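Local coordinates for protein citryl-spermidine/3,4-dihydroxybenzoyl-citryl-spermidine:spermidine ligase (Bacillus anthracis, PDB 3TO3) that catalyses the ATP-dependent condensation of spermidine with citryl-spermidine intermediates in the biosynthesis of the siderophore petrobactin, at residues Y175-N178 / F179-G182; S257-A260 / E261-Q264; L287-V290 / T291-K294. All coordinates share one frame; numbering follows the deposited sequence.

Contact 1: Y175-N178 / F179-G182; sequences YRDN and FRYG
Asp177 and Arg180, one turn apart on helix 175-181, form a salt bridge in which OD1 of Asp177 lies 3.2 Å from NH2 of Arg180. The two ends of this bridge are used differently. The carboxylate oxygen sits in the guanidinium plane, at the edge of the group, whereas NH2 meets OD1 from above the carboxylate plane, and the two planes stand 70° apart. A weak second bond, 3.5 Å from Arg180 NE to the same OD1, makes the grip two-pronged but lopsided. The bend of the arginine chain at chi3 (-84°) folds the guanidinium back along the helix, where Arg176 O faces one side of it and the aliphatic CG of Arg176 comes to 3.7 Å from Arg180 NH1. The other carboxylate oxygen, Asp177 OD2, accepts a weak hydrogen bond from Trp249.

On the buried side, CE2 of Phe179 reaches the edge of the Tyr175 ring, 4.0 Å from CD1. Arg176 NH2 donates a hydrogen bond to Tyr175 OH at 3.0 Å and also pairs with Asp5, so the phenol and the guanidinium are held together beside helix 6-15. Phe179 is further enclosed by Tyr7 and, edge-to-face, by Phe185, while Tyr175 OH has a weak hydrogen bond to Glu252 of the second subunit.

The backbone beneath these groups carries successive i to i+4 bonds, the straightest being Tyr181 N to Asp177 O at 2.8 Å (N-H...O 177°). Gly182 N still bonds to Asn178 O at 2.8 Å, although Gly182 is the first residue to leave helical phi/psi. The arrangement is that of a short amphipathic alpha-helix, with an i to i+3 ion pair on its more exposed side and aromatic residues against helices 6-15 and 115-138.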
loop_
_atom_site.group_PDB
_atom_site.type_symbol
_atom_site.label_atom_id
_atom_site.label_comp_id
_atom_site.label_asym_id
_atom_site.label_seq_id
_atom_site.Cartn_x
_atom_site.Cartn_y
_atom_site.Cartn_z
ATOM N N TYR B 175 -5.845 11.964 0.628
ATOM C CA TYR B 175 -6.929 12.939 0.758
ATOM C C TYR B 175 -7.625 13.323 -0.565
ATOM O O TYR B 175 -8.844 13.511 -0.590
ATOM C CB TYR B 175 -6.501 14.170 1.545
ATOM C CG TYR B 175 -5.788 15.265 0.764
ATOM C CD1 TYR B 175 -6.502 16.276 0.122
ATOM C CD2 TYR B 175 -4.403 15.331 0.731
ATOM C CE1 TYR B 175 -5.843 17.305 -0.565
ATOM C CE2 TYR B 175 -3.742 16.345 0.053
ATOM C CZ TYR B 175 -4.455 17.327 -0.599
ATOM O OH TYR B 175 -3.778 18.334 -1.266
ATOM N N ARG B 176 -6.856 13.417 -1.647
ATOM C CA ARG B 176 -7.383 13.894 -2.918
ATOM C C ARG B 176 -8.349 12.890 -3.549
ATOM O O ARG B 176 -9.455 13.246 -3.940
ATOM C CB ARG B 176 -6.234 14.249 -3.854
ATOM C CG ARG B 176 -6.595 15.250 -4.926
ATOM C CD ARG B 176 -5.345 15.916 -5.499
ATOM N NE ARG B 176 -4.908 17.015 -4.654
ATOM C CZ ARG B 176 -5.500 18.204 -4.658
ATOM N NH1 ARG B 176 -6.539 18.415 -5.460
ATOM N NH2 ARG B 176 -5.073 19.173 -3.863
ATOM N N ASP B 177 -7.940 11.625 -3.620
ATOM C CA ASP B 177 -8.845 10.565 -4.025
ATOM C C ASP B 177 -10.063 10.482 -3.110
ATOM O O ASP B 177 -11.175 10.184 -3.558
ATOM C CB ASP B 177 -8.122 9.217 -4.056
ATOM C CG ASP B 177 -7.292 9.021 -5.330
ATOM O OD1 ASP B 177 -7.640 9.595 -6.396
ATOM O OD2 ASP B 177 -6.292 8.277 -5.254
ATOM N N ASN B 178 -9.859 10.741 -1.826
ATOM C CA ASN B 178 -10.967 10.659 -0.884
ATOM C C ASN B 178 -12.038 11.708 -1.234
ATOM O O ASN B 178 -13.250 11.400 -1.266
ATOM C CB ASN B 178 -10.495 10.834 0.575
ATOM C CG ASN B 178 -11.592 10.570 1.546
ATOM O OD1 ASN B 178 -12.167 9.454 1.543
ATOM N ND2 ASN B 178 -11.959 11.594 2.346
ATOM N N PHE B 179 -11.576 12.939 -1.485
ATOM C CA PHE B 179 -12.423 14.011 -1.992
ATOM C C PHE B 179 -13.149 13.614 -3.287
ATOM O O PHE B 179 -14.308 13.971 -3.482
ATOM C CB PHE B 179 -11.616 15.261 -2.256
ATOM C CG PHE B 179 -11.496 16.166 -1.072
ATOM C CD1 PHE B 179 -12.524 16.303 -0.172
ATOM C CD2 PHE B 179 -10.349 16.883 -0.861
ATOM C CE1 PHE B 179 -12.389 17.148 0.923
ATOM C CE2 PHE B 179 -10.220 17.721 0.226
ATOM C CZ PHE B 179 -11.241 17.852 1.115
ATOM N N ARG B 180 -12.467 12.893 -4.168
ATOM C CA ARG B 180 -13.059 12.569 -5.451
ATOM C C ARG B 180 -14.116 11.483 -5.351
ATOM O O ARG B 180 -15.185 11.603 -5.919
ATOM C CB ARG B 180 -11.977 12.158 -6.467
ATOM C CG ARG B 180 -11.212 13.318 -7.079
ATOM C CD ARG B 180 -10.369 12.893 -8.318
ATOM N NE ARG B 180 -9.068 12.341 -7.945
ATOM C CZ ARG B 180 -7.920 13.020 -7.932
ATOM N NH1 ARG B 180 -7.893 14.303 -8.295
ATOM N NH2 ARG B 180 -6.791 12.409 -7.557
ATOM N N TYR B 181 -13.749 10.370 -4.730
ATOM C CA TYR B 181 -14.625 9.213 -4.663
ATOM C C TYR B 181 -15.393 8.925 -3.386
ATOM O O TYR B 181 -16.264 8.049 -3.390
ATOM C CB TYR B 181 -13.827 7.984 -5.085
ATOM C CG TYR B 181 -13.179 8.242 -6.392
ATOM C CD1 TYR B 181 -13.954 8.435 -7.542
ATOM C CD2 TYR B 181 -11.804 8.327 -6.496
ATOM C CE1 TYR B 181 -13.357 8.711 -8.778
ATOM C CE2 TYR B 181 -11.190 8.587 -7.727
ATOM C CZ TYR B 181 -11.968 8.777 -8.860
ATOM O OH TYR B 181 -11.357 9.049 -10.059
ATOM N N GLY B 182 -15.122 9.672 -2.312
ATOM C CA GLY B 182 -15.778 9.393 -1.045
ATOM C C GLY B 182 -17.249 9.744 -1.207
ATOM O O GLY B 182 -17.603 10.780 -1.794
#

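Contact 2: S257-A260 / E261-Q264; sequences SNYA and EDIQ
A helix-to-helix junction is formed here, where Tyr259 leaves helix 248-258 and occupies the N-cap position of the short helix 260-264. Its carbonyl oxygen takes the first alpha-helical bond of the new helix, from Ile263 N at 2.9 Å, with an N-H...O angle of 162°. Gln264 N repeats the pattern on Ala260 O, also at 2.9 Å.

Side-chain contact across the junction rests on Tyr259 and Asp262. CG of Asp262 lies beside its backbone N (chi1 -47°), which folds the carboxylate back toward Tyr259. OD2 of Asp262 approaches CB of Tyr259 to 3.6 Å and CD2 of its ring to 3.8 Å. The ring and carboxylate planes are inclined at 53°, and OD2 comes in obliquely to the ring. These are van der Waals contacts; the other carboxylate oxygen, OD1, hydrogen-bonds to Tyr355 OH.

Within the IucA/IucC family region, the turn packs against strand 268-273 and also meets the second subunit of the homodimer. Ile268 touches Tyr259, Asp262 and Ile263, and the side chain of Tyr259 also touches Thr362 and Leu366. From the second subunit, Tyr20 packs on Glu261 and Ile15 on Ile263, while Gln127 and Gln174 hydrogen-bond to Ser257.

A water molecule spans the start of the new helix. It accepts a hydrogen bond from Glu261 N at 3.1 Å and donates weakly to Asn258 O, the last helical residue before the break, and to Glu261 OE1. The amide of Glu261 precedes the repeating bonds of the helix, and this water supplies it with an acceptor. CG1 of Ile263 lies 3.7 Å from Tyr259 O, alongside the carbonyl that its own backbone N-H engages.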
loop_
_atom_site.group_PDB
_atom_site.type_symbol
_atom_site.label_atom_id
_atom_site.label_comp_id
_atom_site.label_asym_id
_atom_site.label_seq_id
_atom_site.Cartn_x
_atom_site.Cartn_y
_atom_site.Cartn_z
ATOM N N SER B 257 -2.054 -0.607 -13.997
ATOM C CA SER B 257 -0.714 -0.928 -13.544
ATOM C C SER B 257 -0.509 -2.419 -13.325
ATOM O O SER B 257 0.609 -2.896 -13.454
ATOM C CB SER B 257 -0.347 -0.142 -12.293
ATOM O OG SER B 257 -1.270 -0.413 -11.260
ATOM N N ASN B 258 -1.550 -3.140 -12.908
ATOM C CA ASN B 258 -1.404 -4.592 -12.687
ATOM C C ASN B 258 -1.791 -5.546 -13.831
ATOM O O ASN B 258 -1.624 -6.752 -13.735
ATOM C CB ASN B 258 -2.175 -4.997 -11.430
ATOM C CG ASN B 258 -1.581 -4.388 -10.156
ATOM O OD1 ASN B 258 -2.018 -3.338 -9.690
ATOM N ND2 ASN B 258 -0.616 -5.072 -9.578
ATOM N N TYR B 259 -2.463 -5.013 -14.828
ATOM C CA TYR B 259 -2.840 -5.731 -16.038
ATOM C C TYR B 259 -2.050 -5.446 -17.280
ATOM O O TYR B 259 -2.586 -5.646 -18.375
ATOM C CB TYR B 259 -4.323 -5.745 -16.315
ATOM C CG TYR B 259 -5.185 -6.354 -15.244
ATOM C CD1 TYR B 259 -5.266 -5.785 -13.971
ATOM C CD2 TYR B 259 -5.977 -7.462 -15.518
ATOM C CE1 TYR B 259 -6.102 -6.327 -13.000
ATOM C CE2 TYR B 259 -6.829 -7.999 -14.561
ATOM C CZ TYR B 259 -6.896 -7.430 -13.310
ATOM O OH TYR B 259 -7.743 -7.970 -12.365
ATOM N N ALA B 260 -0.929 -4.751 -17.138
ATOM C CA ALA B 260 -0.191 -4.334 -18.317
ATOM C C ALA B 260 -0.050 -5.471 -19.327
ATOM O O ALA B 260 -0.164 -5.256 -20.525
ATOM C CB ALA B 260 1.200 -3.805 -17.932
ATOM N N GLU B 261 0.198 -6.683 -18.875
ATOM C CA GLU B 261 0.432 -7.740 -19.860
ATOM C C GLU B 261 -0.866 -8.098 -20.641
ATOM O O GLU B 261 -0.826 -8.404 -21.815
ATOM C CB GLU B 261 1.131 -8.942 -19.212
ATOM C CG GLU B 261 0.378 -10.254 -19.302
ATOM C CD GLU B 261 0.756 -11.250 -18.197
ATOM O OE1 GLU B 261 1.397 -10.835 -17.192
ATOM O OE2 GLU B 261 0.401 -12.447 -18.345
ATOM N N ASP B 262 -2.011 -8.003 -19.991
ATOM C CA ASP B 262 -3.302 -8.183 -20.653
ATOM C C ASP B 262 -3.585 -7.025 -21.608
ATOM O O ASP B 262 -4.149 -7.213 -22.662
ATOM C CB ASP B 262 -4.443 -8.260 -19.613
ATOM C CG ASP B 262 -4.124 -9.194 -18.458
ATOM O OD1 ASP B 262 -4.761 -10.266 -18.362
ATOM O OD2 ASP B 262 -3.223 -8.860 -17.649
ATOM N N ILE B 263 -3.230 -5.809 -21.227
ATOM C CA ILE B 263 -3.405 -4.698 -22.150
ATOM C C ILE B 263 -2.520 -4.881 -23.381
ATOM O O ILE B 263 -2.945 -4.660 -24.497
ATOM C CB ILE B 263 -3.156 -3.363 -21.443
ATOM C CG1 ILE B 263 -4.299 -3.091 -20.463
ATOM C CG2 ILE B 263 -3.025 -2.221 -22.448
ATOM C CD1 ILE B 263 -3.998 -2.024 -19.396
ATOM N N GLN B 264 -1.285 -5.311 -23.166
ATOM C CA GLN B 264 -0.343 -5.558 -24.251
ATOM C C GLN B 264 -0.854 -6.575 -25.296
ATOM O O GLN B 264 -0.696 -6.387 -26.499
ATOM C CB GLN B 264 1.005 -6.030 -23.665
ATOM C CG GLN B 264 1.852 -6.924 -24.599
ATOM C CD GLN B 264 2.402 -6.139 -25.722
ATOM O OE1 GLN B 264 2.485 -4.912 -25.621
ATOM N NE2 GLN B 264 2.779 -6.813 -26.820
HETATM O O HOH W 1 0.657 -7.802 -15.986
#

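Contact 3: L287-V290 / T291-K294; sequences LRNV and TNPK
With CG anti to the backbone N (chi1 -175°), the side chain of Asn289 curls over the turn that follows strand 286-289 and presents OD1 to the backbone of Asn292. Asn292 N donates to Asn289 OD1 at 2.7 Å, with an N-H...O angle of 153°. The donor stands above the amide's carbonyl plane, 45° out of it, instead of lying on a lone pair. Thr291 N is also near, 3.1 Å from Asn289 OD1, and CB of Thr291 lies 3.6 Å from the same oxygen. At the far side of the turn, the CA-H of Pro293 points at the backbone carbonyl of Asn289, with CA and O 3.6 Å apart.

Both ends of the Asn289 amide are engaged, since ND2 bonds to Asp276. Thr291 OG1 in turn accepts from Asp277 N, tying the loop to the segment leading into strand 278-280. The chemistry implies that a side-chain carbonyl closes this turn in place of a main-chain one, while the bond from ND2 to Asp276 probably helps to fix the rotation of the amide and links the surface loop to the neighbouring chain segment.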
loop_
_atom_site.group_PDB
_atom_site.type_symbol
_atom_site.label_atom_id
_atom_site.label_comp_id
_atom_site.label_asym_id
_atom_site.label_seq_id
_atom_site.Cartn_x
_atom_site.Cartn_y
_atom_site.Cartn_z
ATOM N N LEU B 287 -22.613 2.083 -7.404
ATOM C CA LEU B 287 -22.854 3.380 -7.986
ATOM C C LEU B 287 -24.267 3.460 -8.559
ATOM O O LEU B 287 -24.732 2.527 -9.248
ATOM C CB LEU B 287 -21.820 3.648 -9.082
ATOM C CG LEU B 287 -20.363 3.373 -8.675
ATOM C CD1 LEU B 287 -19.460 3.299 -9.899
ATOM C CD2 LEU B 287 -19.872 4.441 -7.748
ATOM N N ARG B 288 -24.951 4.564 -8.260
ATOM C CA ARG B 288 -26.267 4.832 -8.812
ATOM C C ARG B 288 -26.116 5.696 -10.057
ATOM O O ARG B 288 -25.159 6.462 -10.191
ATOM C CB ARG B 288 -27.191 5.498 -7.786
ATOM C CG ARG B 288 -26.667 6.782 -7.189
ATOM C CD ARG B 288 -27.722 7.512 -6.349
ATOM N NE ARG B 288 -28.192 8.731 -7.005
ATOM C CZ ARG B 288 -27.853 9.956 -6.639
ATOM N NH1 ARG B 288 -27.055 10.147 -5.596
ATOM N NH2 ARG B 288 -28.338 10.993 -7.304
ATOM N N ASN B 289 -27.026 5.526 -11.002
ATOM C CA ASN B 289 -26.981 6.314 -12.199
ATOM C C ASN B 289 -27.680 7.632 -11.869
ATOM O O ASN B 289 -28.855 7.648 -11.511
ATOM C CB ASN B 289 -27.706 5.525 -13.288
ATOM C CG ASN B 289 -27.638 6.184 -14.629
ATOM O OD1 ASN B 289 -27.828 7.385 -14.737
ATOM N ND2 ASN B 289 -27.374 5.399 -15.668
ATOM N N VAL B 290 -26.945 8.736 -11.948
ATOM C CA VAL B 290 -27.482 10.041 -11.547
ATOM C C VAL B 290 -28.347 10.640 -12.653
ATOM O O VAL B 290 -29.325 11.341 -12.404
ATOM C CB VAL B 290 -26.364 11.057 -11.253
ATOM C CG1 VAL B 290 -26.962 12.377 -10.884
ATOM C CG2 VAL B 290 -25.496 10.585 -10.138
ATOM N N THR B 291 -27.937 10.370 -13.880
ATOM C CA THR B 291 -28.557 10.896 -15.072
ATOM C C THR B 291 -29.912 10.238 -15.293
ATOM O O THR B 291 -30.855 10.888 -15.735
ATOM C CB THR B 291 -27.668 10.594 -16.288
ATOM O OG1 THR B 291 -26.345 11.116 -16.065
ATOM C CG2 THR B 291 -28.260 11.200 -17.551
ATOM N N ASN B 292 -30.002 8.947 -14.992
ATOM C CA ASN B 292 -31.240 8.196 -15.197
ATOM C C ASN B 292 -31.558 7.281 -14.001
ATOM O O ASN B 292 -31.215 6.099 -13.998
ATOM C CB ASN B 292 -31.177 7.385 -16.503
ATOM C CG ASN B 292 -31.054 8.266 -17.751
ATOM O OD1 ASN B 292 -30.025 8.257 -18.432
ATOM N ND2 ASN B 292 -32.105 9.011 -18.062
ATOM N N PRO B 293 -32.218 7.836 -12.981
ATOM C CA PRO B 293 -32.412 7.158 -11.689
ATOM C C PRO B 293 -33.114 5.804 -11.773
ATOM O O PRO B 293 -32.944 4.989 -10.867
ATOM C CB PRO B 293 -33.244 8.153 -10.893
ATOM C CG PRO B 293 -32.906 9.504 -11.518
ATOM C CD PRO B 293 -32.737 9.215 -12.979
ATOM N N LYS B 294 -33.865 5.535 -12.834
ATOM C CA LYS B 294 -34.515 4.219 -12.938
ATOM C C LYS B 294 -33.542 3.133 -13.412
ATOM O O LYS B 294 -33.779 1.942 -13.233
ATOM C CB LYS B 294 -35.734 4.263 -13.861
ATOM C CG LYS B 294 -36.756 5.345 -13.517
ATOM C CD LYS B 294 -37.514 5.024 -12.245
ATOM C CE LYS B 294 -38.901 5.696 -12.237
ATOM N NZ LYS B 294 -39.918 5.006 -13.098
#

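In the fold
All three contacts are local, between residues close in sequence, within the IucA/IucC family region, and none touches another. Contact 1 lies near the nucleotide site: Gly182 lies about 4 Å from the side chain of the ATP-binding residue Met284 and about 11 Å from the bound ATP itself. Contact 3 begins one residue after Thr286, which lines the ATP pocket, on strand 286-289, yet lies away from the annotated sites; its nearest atoms are about 7 Å from contact 1. Contact 2 is more peripheral, its centre 25 Å from that of contact 1 and 31 Å from that of contact 3. Contacts 1 and 2 both meet the second subunit, whereas contact 3 does not.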